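Putative oxidoreductase (Jannaschia sp., PDB 3C24) is probably an oxidoreductase that uses a nicotinamide-type cofactor bound by its N-terminal Rossmann-like domain, though its substrate is not known. Local coordinates at residues A[25-30]-A[70-75]; A[30-35]-A[55-60]. All coordinates share one frame; numbering follows the deposited sequence.

Interaction 1 (A[25-30]-A[70-75]); sequences ARITRK and VVVLAL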
# COMPACT_ATOMS: atom_id res chain seq x y z
N ALA A 25 -8.19 -18.33 -19.31
CA ALA A 25 -7.50 -18.09 -20.57
C ALA A 25 -5.99 -17.78 -20.40
O ALA A 25 -5.13 -18.29 -21.14
CB ALA A 25 -8.25 -16.99 -21.37
N ARG A 26 -5.67 -16.99 -19.39
CA ARG A 26 -4.27 -16.63 -19.13
C ARG A 26 -3.43 -17.84 -18.78
O ARG A 26 -2.33 -18.02 -19.28
CB ARG A 26 -4.16 -15.59 -18.02
CG ARG A 26 -4.63 -14.18 -18.42
CD ARG A 26 -4.70 -13.27 -17.13
N ILE A 27 -3.95 -18.65 -17.87
CA ILE A 27 -3.24 -19.85 -17.42
C ILE A 27 -3.16 -20.92 -18.52
O ILE A 27 -2.17 -21.65 -18.63
CB ILE A 27 -3.76 -20.43 -16.07
CG1 ILE A 27 -5.19 -20.91 -16.13
CG2 ILE A 27 -3.54 -19.44 -14.94
CD1 ILE A 27 -5.72 -21.30 -14.72
N THR A 28 -4.20 -20.99 -19.34
CA THR A 28 -4.26 -21.93 -20.44
C THR A 28 -3.18 -21.58 -21.46
O THR A 28 -2.46 -22.45 -21.97
CB THR A 28 -5.66 -21.97 -21.08
OG1 THR A 28 -6.61 -22.39 -20.08
CG2 THR A 28 -5.70 -22.90 -22.24
N ARG A 29 -3.03 -20.27 -21.74
CA ARG A 29 -1.98 -19.82 -22.67
C ARG A 29 -0.60 -20.23 -22.11
O ARG A 29 0.25 -20.73 -22.83
CB ARG A 29 -2.02 -18.32 -22.93
CG ARG A 29 -0.76 -17.78 -23.61
CD ARG A 29 -0.91 -16.28 -23.91
NE ARG A 29 -1.38 -16.11 -25.26
CZ ARG A 29 -2.14 -15.12 -25.70
NH1 ARG A 29 -2.58 -14.19 -24.87
NH2 ARG A 29 -2.50 -15.09 -26.98
N LYS A 30 -0.42 -20.05 -20.81
CA LYS A 30 0.87 -20.42 -20.20
C LYS A 30 1.16 -21.90 -20.38
O LYS A 30 2.29 -22.30 -20.72
CB LYS A 30 0.90 -20.09 -18.70
CG LYS A 30 0.88 -18.61 -18.34
CD LYS A 30 2.21 -17.96 -18.54
CE LYS A 30 2.24 -16.48 -18.03
NZ LYS A 30 3.60 -15.83 -18.07
N VAL A 70 -3.17 -34.03 -14.46
CA VAL A 70 -3.53 -32.90 -13.61
C VAL A 70 -4.80 -32.30 -14.17
O VAL A 70 -4.95 -32.17 -15.38
CB VAL A 70 -2.40 -31.82 -13.62
CG1 VAL A 70 -2.73 -30.65 -12.68
CG2 VAL A 70 -1.07 -32.43 -13.25
N VAL A 71 -5.72 -31.97 -13.28
CA VAL A 71 -6.99 -31.29 -13.61
C VAL A 71 -7.08 -30.04 -12.75
O VAL A 71 -7.22 -30.08 -11.53
CB VAL A 71 -8.20 -32.18 -13.39
CG1 VAL A 71 -9.48 -31.43 -13.75
CG2 VAL A 71 -8.06 -33.45 -14.21
N VAL A 72 -7.05 -28.90 -13.44
CA VAL A 72 -7.05 -27.59 -12.84
C VAL A 72 -8.44 -27.01 -12.87
O VAL A 72 -9.07 -26.87 -13.93
CB VAL A 72 -6.08 -26.60 -13.57
CG1 VAL A 72 -6.18 -25.23 -12.87
CG2 VAL A 72 -4.66 -27.11 -13.58
N LEU A 73 -8.92 -26.64 -11.69
CA LEU A 73 -10.26 -26.08 -11.56
C LEU A 73 -10.26 -24.56 -11.62
O LEU A 73 -10.28 -23.89 -10.60
CB LEU A 73 -10.92 -26.56 -10.23
CG LEU A 73 -10.86 -28.08 -9.97
CD1 LEU A 73 -11.70 -28.41 -8.75
CD2 LEU A 73 -11.37 -28.88 -11.14
N ALA A 74 -10.18 -24.03 -12.84
CA ALA A 74 -10.11 -22.55 -13.06
C ALA A 74 -11.52 -21.96 -13.07
O ALA A 74 -11.96 -21.39 -14.08
CB ALA A 74 -9.37 -22.22 -14.35
N LEU A 75 -12.22 -22.16 -11.97
CA LEU A 75 -13.60 -21.74 -11.82
C LEU A 75 -13.81 -20.96 -10.54
O LEU A 75 -13.01 -21.08 -9.62
CB LEU A 75 -14.48 -22.97 -11.78
CG LEU A 75 -14.38 -23.81 -13.06
CD1 LEU A 75 -14.93 -25.18 -12.80
CD2 LEU A 75 -15.08 -23.10 -14.20
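I27 reaches from helix 22-33 to the end of strand 70-73 with a single methyl, and the contact is purely apolar. Its CD1 meets CB of A74 at 3.8 Å and lies more loosely, at 4.4 Å, from CG1 of V72. With chi1 at 64°, CG1 of I27 sits between the backbone N and the carbonyl carbon, and chi2 near -172° extends the branch, which puts CD1 against A74 and V72. All three side chains are buried, yet the two segments hide just 77 Å² from each other: the helix and the strand end meet at one point, with CA atoms of I27 and A74 8.6 Å apart.

No hydrogen bond joins the segments; the helix bonds along its own backbone, while strand 70-73 pairs with strands 13-17 and 96-99. On the helix, R29 N bonds to A25 O at 2.9 Å and K30 N to R26 O at 3.2 Å. Beyond the strand, A74 is the centre of an inverse gamma turn, in which L75 N makes a weak bond to L73 O. V72 and A74 both direct their CB toward the helix, whereas L73 points away from it.

The arrangement is that of a Rossmann-like fold, a helix packed on the parallel part of the sheet. Strand 70-73 runs between strands 13-17 and 96-99, with V72 touching V14 on the former. I27 also meets L100 and W173, T28 rests on I16, L38 and A40, and L73 packs on I80 of helix 77-87.

Interaction 2 (A[30-35]-A[55-60]); sequences KIHDSA and GIPLTD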
# COMPACT_ATOMS: atom_id res chain seq x y z
N LYS A 30 -0.42 -20.05 -20.81
CA LYS A 30 0.87 -20.42 -20.20
C LYS A 30 1.16 -21.90 -20.38
O LYS A 30 2.29 -22.30 -20.72
CB LYS A 30 0.90 -20.09 -18.70
CG LYS A 30 0.88 -18.61 -18.34
CD LYS A 30 2.21 -17.96 -18.54
CE LYS A 30 2.24 -16.48 -18.03
NZ LYS A 30 3.60 -15.83 -18.07
N ILE A 31 0.15 -22.74 -20.16
CA ILE A 31 0.34 -24.19 -20.32
C ILE A 31 0.56 -24.53 -21.78
O ILE A 31 1.47 -25.31 -22.13
CB ILE A 31 -0.85 -25.00 -19.75
CG1 ILE A 31 -0.88 -24.83 -18.23
CG2 ILE A 31 -0.79 -26.50 -20.07
CD1 ILE A 31 0.41 -25.27 -17.44
N HIS A 32 -0.23 -23.92 -22.65
CA HIS A 32 -0.06 -24.15 -24.09
C HIS A 32 1.35 -23.89 -24.56
O HIS A 32 1.90 -24.64 -25.38
CB HIS A 32 -0.99 -23.20 -24.85
CG HIS A 32 -1.09 -23.50 -26.30
ND1 HIS A 32 -0.92 -22.55 -27.27
CD2 HIS A 32 -1.36 -24.66 -26.94
CE1 HIS A 32 -1.08 -23.11 -28.46
NE2 HIS A 32 -1.33 -24.40 -28.29
N ASP A 33 1.93 -22.81 -24.06
CA ASP A 33 3.26 -22.38 -24.49
C ASP A 33 4.36 -23.17 -23.81
O ASP A 33 5.53 -23.09 -24.22
CB ASP A 33 3.50 -20.91 -24.20
CG ASP A 33 2.66 -20.01 -25.06
OD1 ASP A 33 2.09 -20.49 -26.05
OD2 ASP A 33 2.61 -18.80 -24.77
N SER A 34 3.99 -23.92 -22.78
CA SER A 34 4.98 -24.72 -22.03
C SER A 34 5.19 -26.10 -22.65
O SER A 34 4.57 -26.45 -23.66
CB SER A 34 4.55 -24.94 -20.58
OG SER A 34 3.60 -25.99 -20.47
N ALA A 35 6.05 -26.89 -22.00
CA ALA A 35 6.38 -28.27 -22.44
C ALA A 35 5.29 -29.26 -22.00
O ALA A 35 5.18 -30.35 -22.50
CB ALA A 35 7.72 -28.72 -21.90
N GLY A 55 -5.34 -19.17 -30.76
CA GLY A 55 -4.78 -20.33 -31.45
C GLY A 55 -4.67 -21.57 -30.58
O GLY A 55 -3.85 -22.48 -30.82
N ILE A 56 -5.49 -21.63 -29.55
CA ILE A 56 -5.49 -22.78 -28.64
C ILE A 56 -6.59 -23.78 -29.00
O ILE A 56 -7.78 -23.42 -29.09
CB ILE A 56 -5.62 -22.33 -27.17
CG1 ILE A 56 -4.45 -21.40 -26.78
CG2 ILE A 56 -5.67 -23.56 -26.29
CD1 ILE A 56 -4.63 -20.61 -25.49
N PRO A 57 -6.22 -25.06 -29.18
CA PRO A 57 -7.25 -26.01 -29.58
C PRO A 57 -8.23 -26.31 -28.47
O PRO A 57 -7.88 -26.28 -27.30
CB PRO A 57 -6.46 -27.29 -29.92
CG PRO A 57 -5.09 -27.06 -29.59
CD PRO A 57 -4.86 -25.64 -29.21
N LEU A 58 -9.47 -26.56 -28.87
CA LEU A 58 -10.53 -26.95 -27.93
C LEU A 58 -10.55 -28.45 -27.75
O LEU A 58 -10.37 -29.19 -28.71
CB LEU A 58 -11.91 -26.48 -28.36
CG LEU A 58 -12.25 -25.18 -27.63
CD1 LEU A 58 -12.20 -25.45 -26.11
CD2 LEU A 58 -11.32 -24.08 -28.09
N THR A 59 -10.70 -28.90 -26.51
CA THR A 59 -10.70 -30.34 -26.24
C THR A 59 -12.08 -30.81 -25.89
O THR A 59 -12.53 -30.64 -24.76
CB THR A 59 -9.69 -30.77 -25.17
OG1 THR A 59 -8.36 -30.85 -25.73
CG2 THR A 59 -10.07 -32.18 -24.67
N ASP A 60 -12.75 -31.44 -26.88
CA ASP A 60 -14.13 -31.94 -26.72
C ASP A 60 -14.31 -33.39 -26.38
O ASP A 60 -13.43 -34.21 -26.52
CB ASP A 60 -14.92 -31.69 -27.96
CG ASP A 60 -14.90 -30.24 -28.34
OD1 ASP A 60 -14.51 -29.43 -27.44
OD2 ASP A 60 -15.23 -29.94 -29.51
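H32 swings its ring out from the last turn of helix 22-33 with CG anti to the backbone N (chi1 -170°), and I56 answers with CG1 anti to its carbonyl carbon (chi1 -60°), which brings the ring and the methylene together. The result is a CH-pi contact: CG1 of I56 stands over one face of the imidazole, 4.0 Å from the ring centroid and 24° off the normal. CG1 of I56 lies toward the rim, nearest ND1 of H32 at 3.7 Å. Around the far end of the ring, CE1 of H32 comes within 3.7 Å of G55 O, and NE2 of H32 lies 3.9 Å from CD of P57; both approach obliquely, and no hydrogen bond crosses the contact. Replacing H32 with an alanine would probably leave CG1 of I56 without its aromatic cover and open a gap beside P57. G55, at positive phi, closes helix 45-53 in a Schellman motif and turns the chain into I56 and P57. At the end of the other helix, I31 O accepts both S34 N and S34 OG, the hydroxyl bond from S34 OG to I31 O being 2.8 Å long and in the carbonyl plane. The contact thus joins the last turn of helix 22-33 to the loop that follows helix 45-53. Strand 37-41, at one edge of the sheet within this chain, contributes L38, which touches both H32 and I56, while I56 also packs on L51 of helix 45-53.

In the fold
Helix 22-33 serves both contacts; the two segments overlap at K30, which itself makes neither contact. Interaction 1, centred about 13 Å from the centre of the chain, fixes the helix to an inner strand of the sheet; interaction 2, centred about 22 Å from the chain's centre, ties its last turn to the loop 55-60. Their own centres are about 10 Å apart, and the two touch directly: CD1 of I56 packs 4.0 Å from CA of R29, and CG2 of I56 lies 4.1 Å from CG2 of T28. Along the chain, 30-35/55-60 is nested within the loop closed by 25-30/70-75. Together they pack the first helix of a probable dinucleotide-binding domain against its sheet and the loop after helix 45-53.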